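Local coordinates for putative Nitroreductase (Anabaena variabilis ATCC 29413, PDB 3EO7), which binds flavin mononucleotide and is probably an oxidoreductase of the nitroreductase family, its substrate not established, at residues P108-V113 / T167-R172; L77-Y82 / Y126-R131; F436-L441 / L493-D498. All coordinates share one frame; numbering follows the deposited sequence. Where two conformers were deposited one is given.

How the interactions relate
Interactions 1 and 2 meet at the seven-stranded antiparallel sheet, on which helix 66-82 packs, and their centres are 12 Å apart. Strand 109-115 belongs to interaction 1 and pairs directly with strand 124-129 of interaction 2; a probable hydrogen bond of 2.6 Å between Tyr82 OH and Ala109 O also ties them. Interaction 3 lies in the second family region, across the chain's centre, its nearest atoms about 17 Å from interaction 1 and about 18 Å from interaction 2. The flavin mononucleotide lies about 8 Å from the side chain of Pro108, about 9 Å from that of Tyr82 and about 11 Å from that of Phe436, so interaction 1 comes nearest to it.

Interaction 1. Residues P108-V113 / T167-R172; sequences PAEVYV and TAVFYR
Glu110 and Arg172 meet because of two differently shaped chains: Glu110 bends at its second torsion (chi2 -69°), while Arg172 runs extended from CG to NE with CG anti to its carbonyl carbon. The two side chains cross at about a right angle, and the guanidinium offers its end. NH1 and NH2 of Arg172 both converge on Glu110 OE2, each at 2.8 Å, a salt bridge in which one oxygen takes two donors. OE2 lies in the guanidinium plane, yet the carboxylate is turned 84° against it: NH1 finds the anti lone pair, whereas NH2 comes from above the carboxylate plane. The other oxygen, OE1, is held by Asn127, and NH1 also bonds to the carbonyl of Tyr107. Val169 CG2 rests over one face of the guanidinium. A lysine in place of Arg172 would probably leave Glu110 OE2 without its two-pronged grip and Val169 CG2 without a flat group to pack on.

Beyond Glu110, Thr167 CG2 packs 3.7 Å from Tyr112 CE1, while Thr167 OG1 sits at the edge of the Tyr112 ring; that hydroxyl and Tyr112 OH both bond to Glu229. Beneath these side chains the backbones pair: Glu110 N reaches Thr167 O at 2.9 Å, Thr167 N reaches Glu110 O at 3.0 Å, and Val169 N gives a nearly straight bond (171°) to Pro108 O. This is antiparallel pairing of neighbouring strands in the seven-stranded sheet of the nitroreductase-family fold, fastened by an arginine from the helix that directly follows strand 162-169.

Interaction 2. Residues L77-Y82 / Y126-R131; sequences LLFRSY and YNYQCR
Tyr128 reaches from its strand to the end of helix 66-82, and Leu78 lies over one face of its ring. The two side chains slide past each other in opposite directions. Leu78 CB makes a CH-pi contact, 4.3 Å from the Tyr128 ring centroid and 22° off the normal, and Leu78 CD1 touches Tyr128 CD1 at 4.0 Å. With CG anti to the backbone N (chi1 179°), the Tyr128 ring extends far enough to put its OH at the edge of the Phe79 ring. That hydroxyl is hydrogen-bonded to His133, whose ring meets Phe79 edge-to-face.

At the edge of the Tyr128 ring, the carbonyl oxygen of Tyr82 lies in its plane, 3.8 Å from Tyr128 CE2. Cys130 completes the group: its SG stands obliquely to the Tyr82 ring, 3.6 Å from Tyr82 CD2, in a sulfur-aromatic contact, and comes to 3.2 Å from Tyr82 O. The Tyr82 hydroxyl is bound to Ala109 O of the adjoining strand.

Across the two segments the chemistry is mostly apolar and aromatic, with one buried carbonyl set among rings and sulfur. Tyr82 O has no clear hydrogen-bond partner; the ring edge and the sulfur are the polarisable groups beside it and may ease its burial.

Interaction 3. Residues F436-L441 / L493-D498; sequences FHTSDL and LGIPND. With PGR (R-1,2-propanediol), chain R.
Phe436 presents a ring face to Leu493, whose CD1 methyl sits 3.8 Å from the Phe436 ring centroid and 29° off the normal. Phe436 holds CG anti to its carbonyl carbon (chi1 -66°), which sends the ring toward Leu493. The two side chains cross at about a right angle in this CH-pi contact, and the methyl comes closest to Phe436 CE1, at 3.4 Å. Ile495 follows on: its CD1 reaches Phe436 CB, also lying obliquely to the ring, while its CG2 methyl meets the CG2 methyl of Thr438 at 4.3 Å. Thr438 turns its hydroxyl to Glu499 instead.

Farther along, the contact becomes polar. Asp498 O receives a CA-H...O contact from Asp440 CA at 3.2 Å, and a water bridges the same oxygen to Leu441 N. The carboxylates of Asp440 and Asp498 lie side by side, pointing the same way, with their OD2 atoms 4.3 Å apart; their charges probably repel mildly, although Asp440 is the N-cap of helix 441-448, its OD1 accepting from Ser443 N. A propanediol, probably from the crystallisation liquor, bonds through its O1 to Asn497 O and is also hydrogen-bonded to Asp487 O.

Gly494, with positive phi, follows helix 486-493 and lets the chain turn into the loop. Residues 493-498 run roughly parallel to 436-441, 16° between their end-to-end directions, before strand 500-508, which pairs antiparallel with 433-439; helix 452-473 packs against His437 and Ser439.

Interaction 1. Residues P108-V113 / T167-R172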
loop_
_atom_site.group_PDB
_atom_site.type_symbol
_atom_site.label_atom_id
_atom_site.label_comp_id
_atom_site.label_asym_id
_atom_site.label_seq_id
_atom_site.Cartn_x
_atom_site.Cartn_y
_atom_site.Cartn_z
ATOM N N PRO A 108 -1.246 -3.835 -10.917
ATOM C CA PRO A 108 -2.700 -3.657 -11.020
ATOM C C PRO A 108 -3.158 -2.195 -10.872
ATOM O O PRO A 108 -4.175 -1.809 -11.453
ATOM C CB PRO A 108 -3.246 -4.527 -9.860
ATOM C CG PRO A 108 -2.112 -4.534 -8.852
ATOM C CD PRO A 108 -0.876 -4.624 -9.729
ATOM N N ALA A 109 -2.406 -1.374 -10.144
ATOM C CA ALA A 109 -2.836 0.005 -9.895
ATOM C C ALA A 109 -2.685 0.928 -11.095
ATOM O O ALA A 109 -1.725 0.805 -11.875
ATOM C CB ALA A 109 -2.093 0.602 -8.663
ATOM N N GLU A 110 -3.676 1.812 -11.257
ATOM C CA GLU A 110 -3.648 2.875 -12.254
ATOM C C GLU A 110 -3.877 4.174 -11.498
ATOM O O GLU A 110 -4.708 4.227 -10.579
ATOM C CB GLU A 110 -4.760 2.737 -13.336
ATOM C CG GLU A 110 -4.367 1.829 -14.434
ATOM C CD GLU A 110 -3.272 2.399 -15.299
ATOM O OE1 GLU A 110 -3.325 3.598 -15.721
ATOM O OE2 GLU A 110 -2.364 1.619 -15.629
ATOM N N VAL A 111 -3.130 5.197 -11.902
ATOM C CA VAL A 111 -3.202 6.509 -11.300
ATOM C C VAL A 111 -3.893 7.478 -12.231
ATOM O O VAL A 111 -3.483 7.654 -13.389
ATOM C CB VAL A 111 -1.794 7.021 -10.930
ATOM C CG1 VAL A 111 -1.838 8.516 -10.476
ATOM C CG2 VAL A 111 -1.152 6.105 -9.835
ATOM N N TYR A 112 -4.917 8.136 -11.691
ATOM C CA TYR A 112 -5.615 9.190 -12.391
ATOM C C TYR A 112 -5.477 10.498 -11.631
ATOM O O TYR A 112 -5.344 10.494 -10.424
ATOM C CB TYR A 112 -7.099 8.871 -12.491
ATOM C CG TYR A 112 -7.383 7.651 -13.313
ATOM C CD1 TYR A 112 -7.325 6.390 -12.750
ATOM C CD2 TYR A 112 -7.694 7.769 -14.653
ATOM C CE1 TYR A 112 -7.542 5.246 -13.513
ATOM C CE2 TYR A 112 -7.918 6.644 -15.441
ATOM C CZ TYR A 112 -7.866 5.391 -14.867
ATOM O OH TYR A 112 -8.103 4.295 -15.654
ATOM N N VAL A 113 -5.523 11.605 -12.364
ATOM C CA VAL A 113 -5.607 12.920 -11.751
ATOM C C VAL A 113 -6.922 13.545 -12.205
ATOM O O VAL A 113 -7.256 13.557 -13.417
ATOM C CB VAL A 113 -4.440 13.848 -12.143
ATOM C CG1 VAL A 113 -4.668 15.263 -11.618
ATOM C CG2 VAL A 113 -3.093 13.304 -11.629
ATOM N N THR A 167 -7.089 3.315 -9.071
ATOM C CA THR A 167 -7.940 2.193 -9.381
ATOM C C THR A 167 -7.079 0.931 -9.505
ATOM O O THR A 167 -5.827 1.010 -9.541
ATOM C CB THR A 167 -8.619 2.371 -10.741
ATOM O OG1 THR A 167 -7.633 2.304 -11.784
ATOM C CG2 THR A 167 -9.448 3.662 -10.823
ATOM N N ALA A 168 -7.765 -0.211 -9.590
ATOM C CA ALA A 168 -7.137 -1.526 -9.812
ATOM C C ALA A 168 -7.726 -2.119 -11.091
ATOM O O ALA A 168 -8.966 -2.154 -11.240
ATOM C CB ALA A 168 -7.382 -2.510 -8.604
ATOM N N VAL A 169 -6.851 -2.559 -12.004
ATOM C CA VAL A 169 -7.236 -3.279 -13.235
ATOM C C VAL A 169 -7.050 -4.747 -12.817
ATOM O O VAL A 169 -5.921 -5.286 -12.725
ATOM C CB VAL A 169 -6.375 -2.898 -14.453
ATOM C CG1 VAL A 169 -6.804 -3.706 -15.647
ATOM C CG2 VAL A 169 -6.484 -1.378 -14.743
ATOM N N PHE A 170 -8.168 -5.382 -12.494
ATOM C CA PHE A 170 -8.140 -6.673 -11.812
ATOM C C PHE A 170 -7.327 -7.755 -12.489
ATOM O O PHE A 170 -6.534 -8.440 -11.830
ATOM C CB PHE A 170 -9.557 -7.186 -11.594
ATOM C CG PHE A 170 -10.476 -6.172 -10.955
ATOM C CD1 PHE A 170 -10.188 -5.613 -9.693
ATOM C CD2 PHE A 170 -11.620 -5.782 -11.602
ATOM C CE1 PHE A 170 -11.043 -4.686 -9.130
ATOM C CE2 PHE A 170 -12.464 -4.842 -11.030
ATOM C CZ PHE A 170 -12.160 -4.303 -9.805
ATOM N N TYR A 171 -7.530 -7.898 -13.792
ATOM C CA TYR A 171 -6.881 -8.982 -14.512
ATOM C C TYR A 171 -5.367 -8.902 -14.498
ATOM O O TYR A 171 -4.700 -9.923 -14.669
ATOM C CB TYR A 171 -7.406 -9.084 -15.925
ATOM C CG TYR A 171 -6.956 -10.343 -16.635
ATOM C CD1 TYR A 171 -7.419 -11.591 -16.205
ATOM C CD2 TYR A 171 -6.101 -10.294 -17.713
ATOM C CE1 TYR A 171 -7.031 -12.744 -16.830
ATOM C CE2 TYR A 171 -5.715 -11.461 -18.350
ATOM C CZ TYR A 171 -6.202 -12.670 -17.910
ATOM O OH TYR A 171 -5.822 -13.853 -18.508
ATOM N N ARG A 172 -4.812 -7.694 -14.354
ATOM C CA ARG A 172 -3.364 -7.561 -14.324
ATOM C C ARG A 172 -2.743 -8.500 -13.261
ATOM O O ARG A 172 -1.687 -9.105 -13.506
ATOM C CB ARG A 172 -2.959 -6.111 -14.083
ATOM C CG ARG A 172 -3.231 -5.199 -15.266
ATOM C CD ARG A 172 -2.675 -3.831 -14.924
ATOM N NE ARG A 172 -3.014 -2.886 -15.959
ATOM C CZ ARG A 172 -2.850 -1.573 -15.860
ATOM N NH1 ARG A 172 -2.307 -1.064 -14.765
ATOM N NH2 ARG A 172 -3.260 -0.778 -16.861
#

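Interaction 2. Residues L77-Y82 / Y126-R131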
loop_
_atom_site.group_PDB
_atom_site.type_symbol
_atom_site.label_atom_id
_atom_site.label_comp_id
_atom_site.label_asym_id
_atom_site.label_seq_id
_atom_site.Cartn_x
_atom_site.Cartn_y
_atom_site.Cartn_z
ATOM N N LEU A 77 5.871 14.690 -8.016
ATOM C CA LEU A 77 4.959 13.941 -7.181
ATOM C C LEU A 77 4.570 12.632 -7.876
ATOM O O LEU A 77 4.669 11.546 -7.297
ATOM C CB LEU A 77 3.714 14.786 -6.834
ATOM C CG LEU A 77 2.742 14.190 -5.803
ATOM C CD1 LEU A 77 1.918 15.325 -5.138
ATOM C CD2 LEU A 77 1.847 13.139 -6.455
ATOM N N LEU A 78 4.240 12.725 -9.157
ATOM C CA LEU A 78 3.794 11.540 -9.889
ATOM C C LEU A 78 4.946 10.585 -10.145
ATOM O O LEU A 78 4.810 9.362 -9.972
ATOM C CB LEU A 78 3.081 11.929 -11.158
ATOM C CG LEU A 78 1.678 12.563 -11.021
ATOM C CD1 LEU A 78 1.231 13.213 -12.345
ATOM C CD2 LEU A 78 0.704 11.481 -10.545
ATOM N N PHE A 79 6.091 11.137 -10.521
ATOM C CA PHE A 79 7.247 10.291 -10.850
ATOM C C PHE A 79 7.776 9.501 -9.657
ATOM O O PHE A 79 8.133 8.319 -9.770
ATOM C CB PHE A 79 8.359 11.108 -11.483
ATOM C CG PHE A 79 9.450 10.250 -12.018
ATOM C CD1 PHE A 79 9.209 9.449 -13.147
ATOM C CD2 PHE A 79 10.664 10.153 -11.362
ATOM C CE1 PHE A 79 10.180 8.602 -13.628
ATOM C CE2 PHE A 79 11.656 9.305 -11.850
ATOM C CZ PHE A 79 11.404 8.525 -12.976
ATOM N N ARG A 80 7.845 10.152 -8.502
ATOM C CA ARG A 80 8.353 9.501 -7.312
ATOM C C ARG A 80 7.303 8.517 -6.797
ATOM O O ARG A 80 7.640 7.594 -6.078
ATOM C CB ARG A 80 8.694 10.523 -6.230
ATOM C CG ARG A 80 9.853 11.498 -6.555
ATOM C CD ARG A 80 11.201 10.911 -6.228
ATOM N NE ARG A 80 12.296 11.792 -6.665
ATOM C CZ ARG A 80 13.120 11.571 -7.700
ATOM N NH1 ARG A 80 13.044 10.479 -8.462
ATOM N NH2 ARG A 80 14.074 12.464 -7.965
ATOM N N SER A 81 6.030 8.715 -7.158
ATOM C CA SER A 81 4.954 7.824 -6.714
ATOM C C SER A 81 4.848 6.528 -7.539
ATOM O O SER A 81 4.688 5.450 -6.974
ATOM C CB SER A 81 3.585 8.512 -6.759
ATOM O OG SER A 81 3.504 9.532 -5.786
ATOM N N TYR A 82 4.867 6.651 -8.865
ATOM C CA TYR A 82 4.577 5.498 -9.729
ATOM C C TYR A 82 5.326 5.514 -11.046
ATOM O O TYR A 82 4.935 4.843 -12.006
ATOM C CB TYR A 82 3.073 5.443 -9.957
ATOM C CG TYR A 82 2.459 4.096 -10.241
ATOM C CD1 TYR A 82 2.832 2.968 -9.502
ATOM C CD2 TYR A 82 1.498 3.939 -11.227
ATOM C CE1 TYR A 82 2.241 1.714 -9.732
ATOM C CE2 TYR A 82 0.912 2.707 -11.464
ATOM C CZ TYR A 82 1.291 1.582 -10.710
ATOM O OH TYR A 82 0.696 0.347 -10.943
ATOM N N TYR A 126 -7.575 12.929 -16.190
ATOM C CA TYR A 126 -6.243 12.644 -16.709
ATOM C C TYR A 126 -5.763 11.260 -16.240
ATOM O O TYR A 126 -5.915 10.901 -15.073
ATOM C CB TYR A 126 -5.225 13.670 -16.195
ATOM C CG TYR A 126 -5.522 15.121 -16.528
ATOM C CD1 TYR A 126 -6.499 15.838 -15.831
ATOM C CD2 TYR A 126 -4.797 15.782 -17.499
ATOM C CE1 TYR A 126 -6.748 17.160 -16.118
ATOM C CE2 TYR A 126 -5.032 17.106 -17.782
ATOM C CZ TYR A 126 -6.014 17.786 -17.105
ATOM O OH TYR A 126 -6.230 19.089 -17.444
ATOM N N ASN A 127 -5.201 10.481 -17.167
ATOM C CA ASN A 127 -4.591 9.217 -16.821
ATOM C C ASN A 127 -3.070 9.411 -16.804
ATOM O O ASN A 127 -2.498 9.970 -17.753
ATOM C CB ASN A 127 -4.962 8.127 -17.822
ATOM C CG ASN A 127 -4.269 6.816 -17.522
ATOM O OD1 ASN A 127 -3.330 6.466 -18.213
ATOM N ND2 ASN A 127 -4.678 6.126 -16.439
ATOM N N TYR A 128 -2.428 8.910 -15.771
ATOM C CA TYR A 128 -0.970 8.956 -15.672
ATOM C C TYR A 128 -0.331 7.820 -16.503
ATOM O O TYR A 128 -0.552 6.651 -16.256
ATOM C CB TYR A 128 -0.489 8.906 -14.200
ATOM C CG TYR A 128 1.035 8.924 -14.143
ATOM C CD1 TYR A 128 1.754 10.022 -14.638
ATOM C CD2 TYR A 128 1.747 7.836 -13.655
ATOM C CE1 TYR A 128 3.152 10.010 -14.677
ATOM C CE2 TYR A 128 3.149 7.833 -13.632
ATOM C CZ TYR A 128 3.841 8.913 -14.155
ATOM O OH TYR A 128 5.197 8.856 -14.134
ATOM N N GLN A 129 0.478 8.201 -17.466
ATOM C CA GLN A 129 1.159 7.261 -18.352
ATOM C C GLN A 129 2.596 7.056 -17.871
ATOM O O GLN A 129 3.456 7.907 -18.084
ATOM C CB GLN A 129 1.162 7.840 -19.756
ATOM C CG GLN A 129 -0.196 7.882 -20.391
ATOM C CD GLN A 129 -0.598 6.529 -20.920
ATOM O OE1 GLN A 129 0.182 5.885 -21.626
ATOM N NE2 GLN A 129 -1.795 6.076 -20.574
ATOM N N CYS A 130 2.826 5.950 -17.185
ATOM C CA CYS A 130 4.136 5.574 -16.656
ATOM C C CYS A 130 5.182 5.499 -17.760
ATOM O O CYS A 130 6.317 5.912 -17.564
ATOM C CB CYS A 130 4.053 4.202 -15.954
ATOM S SG CYS A 130 2.997 4.140 -14.493
ATOM N N ARG A 131 4.793 5.015 -18.934
ATOM C CA ARG A 131 5.761 4.794 -20.020
ATOM C C ARG A 131 6.449 6.036 -20.541
ATOM O O ARG A 131 7.601 5.988 -20.949
ATOM C CB ARG A 131 5.101 4.065 -21.194
ATOM C CG ARG A 131 4.877 2.603 -20.923
ATOM C CD ARG A 131 4.023 2.036 -22.041
ATOM N NE ARG A 131 2.726 2.700 -21.978
ATOM C CZ ARG A 131 1.732 2.534 -22.836
ATOM N NH1 ARG A 131 1.854 1.671 -23.840
ATOM N NH2 ARG A 131 0.603 3.226 -22.654
#

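Interaction 3. Residues F436-L441 / L493-D498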
loop_
_atom_site.group_PDB
_atom_site.type_symbol
_atom_site.label_atom_id
_atom_site.label_comp_id
_atom_site.label_asym_id
_atom_site.label_seq_id
_atom_site.Cartn_x
_atom_site.Cartn_y
_atom_site.Cartn_z
ATOM N N PHE A 436 5.249 -9.291 10.421
ATOM C CA PHE A 436 3.916 -9.779 10.105
ATOM C C PHE A 436 2.872 -8.745 10.501
ATOM O O PHE A 436 2.828 -8.321 11.644
ATOM C CB PHE A 436 3.614 -11.068 10.873
ATOM C CG PHE A 436 4.478 -12.222 10.469
ATOM C CD1 PHE A 436 5.768 -12.354 10.955
ATOM C CD2 PHE A 436 4.023 -13.138 9.545
ATOM C CE1 PHE A 436 6.581 -13.398 10.502
ATOM C CE2 PHE A 436 4.823 -14.169 9.106
ATOM C CZ PHE A 436 6.098 -14.293 9.579
ATOM N N HIS A 437 2.068 -8.317 9.527
ATOM C CA HIS A 437 0.938 -7.465 9.789
ATOM C C HIS A 437 -0.275 -8.372 9.865
ATOM O O HIS A 437 -0.504 -9.214 8.986
ATOM C CB HIS A 437 0.783 -6.423 8.671
ATOM C CG HIS A 437 1.849 -5.389 8.696
ATOM N ND1 HIS A 437 2.636 -5.111 7.604
ATOM C CD2 HIS A 437 2.295 -4.599 9.701
ATOM C CE1 HIS A 437 3.496 -4.160 7.924
ATOM N NE2 HIS A 437 3.322 -3.836 9.199
ATOM N N THR A 438 -1.056 -8.193 10.919
ATOM C CA THR A 438 -2.205 -9.030 11.158
ATOM C C THR A 438 -3.435 -8.209 11.522
ATOM O O THR A 438 -3.345 -7.022 11.837
ATOM C CB THR A 438 -1.929 -10.003 12.331
ATOM O OG1 THR A 438 -1.998 -9.289 13.566
ATOM C CG2 THR A 438 -0.539 -10.733 12.193
ATOM N N SER A 439 -4.580 -8.863 11.468
ATOM C CA SER A 439 -5.831 -8.253 11.872
ATOM C C SER A 439 -6.863 -9.272 12.307
ATOM O O SER A 439 -6.980 -10.339 11.718
ATOM C CB SER A 439 -6.431 -7.435 10.704
ATOM O OG SER A 439 -7.558 -6.676 11.108
ATOM N N ASP A 440 -7.591 -8.954 13.360
ATOM C CA ASP A 440 -8.746 -9.719 13.738
ATOM C C ASP A 440 -9.845 -9.328 12.762
ATOM O O ASP A 440 -10.455 -8.270 12.873
ATOM C CB ASP A 440 -9.126 -9.438 15.200
ATOM C CG ASP A 440 -10.430 -10.090 15.621
ATOM O OD1 ASP A 440 -11.256 -10.560 14.783
ATOM O OD2 ASP A 440 -10.626 -10.125 16.858
ATOM N N LEU A 441 -10.055 -10.167 11.756
ATOM C CA LEU A 441 -11.016 -9.834 10.693
ATOM C C LEU A 441 -12.447 -9.660 11.169
ATOM O O LEU A 441 -13.135 -8.754 10.699
ATOM C CB LEU A 441 -10.984 -10.903 9.598
ATOM C CG LEU A 441 -9.744 -11.081 8.779
ATOM C CD1 LEU A 441 -10.030 -12.193 7.716
ATOM C CD2 LEU A 441 -9.284 -9.756 8.130
ATOM N N LEU A 493 4.609 -19.124 15.384
ATOM C CA LEU A 493 5.104 -17.898 15.990
ATOM C C LEU A 493 4.431 -17.462 17.280
ATOM O O LEU A 493 4.893 -16.561 17.946
ATOM C CB LEU A 493 5.046 -16.789 14.915
ATOM C CG LEU A 493 5.961 -17.010 13.691
ATOM C CD1 LEU A 493 5.857 -15.802 12.749
ATOM C CD2 LEU A 493 7.477 -17.236 14.067
ATOM N N GLY A 494 3.308 -18.070 17.626
ATOM C CA GLY A 494 2.576 -17.677 18.837
ATOM C C GLY A 494 1.669 -16.476 18.646
ATOM O O GLY A 494 1.239 -15.798 19.602
ATOM N N ILE A 495 1.375 -16.162 17.406
ATOM C CA ILE A 495 0.461 -15.062 17.143
ATOM C C ILE A 495 -0.939 -15.502 17.555
ATOM O O ILE A 495 -1.374 -16.607 17.185
ATOM C CB ILE A 495 0.494 -14.660 15.640
ATOM C CG1 ILE A 495 1.903 -14.221 15.218
ATOM C CG2 ILE A 495 -0.544 -13.559 15.374
ATOM C CD1 ILE A 495 2.016 -13.792 13.732
ATOM N N PRO A 496 -1.638 -14.689 18.374
ATOM C CA PRO A 496 -2.984 -15.021 18.827
ATOM C C PRO A 496 -3.864 -15.513 17.678
ATOM O O PRO A 496 -3.855 -14.942 16.574
ATOM C CB PRO A 496 -3.483 -13.712 19.442
ATOM C CG PRO A 496 -2.208 -13.049 19.962
ATOM C CD PRO A 496 -1.160 -13.412 18.942
ATOM N N ASN A 497 -4.638 -16.557 17.965
ATOM C CA ASN A 497 -5.502 -17.202 16.971
ATOM C C ASN A 497 -6.423 -16.257 16.204
ATOM O O ASN A 497 -6.670 -16.453 15.019
ATOM C CB ASN A 497 -6.381 -18.262 17.657
ATOM C CG ASN A 497 -7.182 -19.083 16.666
ATOM O OD1 ASN A 497 -6.620 -19.675 15.748
ATOM N ND2 ASN A 497 -8.498 -19.147 16.865
ATOM N N ASP A 498 -6.916 -15.227 16.880
ATOM C CA ASP A 498 -7.871 -14.300 16.273
ATOM C C ASP A 498 -7.236 -13.367 15.251
ATOM O O ASP A 498 -7.954 -12.677 14.548
ATOM C CB ASP A 498 -8.566 -13.447 17.324
ATOM C CG ASP A 498 -9.605 -14.236 18.098
ATOM O OD1 ASP A 498 -9.999 -15.345 17.659
ATOM O OD2 ASP A 498 -9.979 -13.735 19.153
HETATM C C1 PGR R . -5.435 -18.582 11.754
HETATM C C2 PGR R . -5.321 -19.514 12.966
HETATM C C3 PGR R . -6.432 -20.558 12.959
HETATM O O1 PGR R . -5.821 -17.260 12.184
HETATM O O2 PGR R . -4.072 -20.234 13.003
HETATM O O HOH W 1 -9.238 -13.003 12.034
#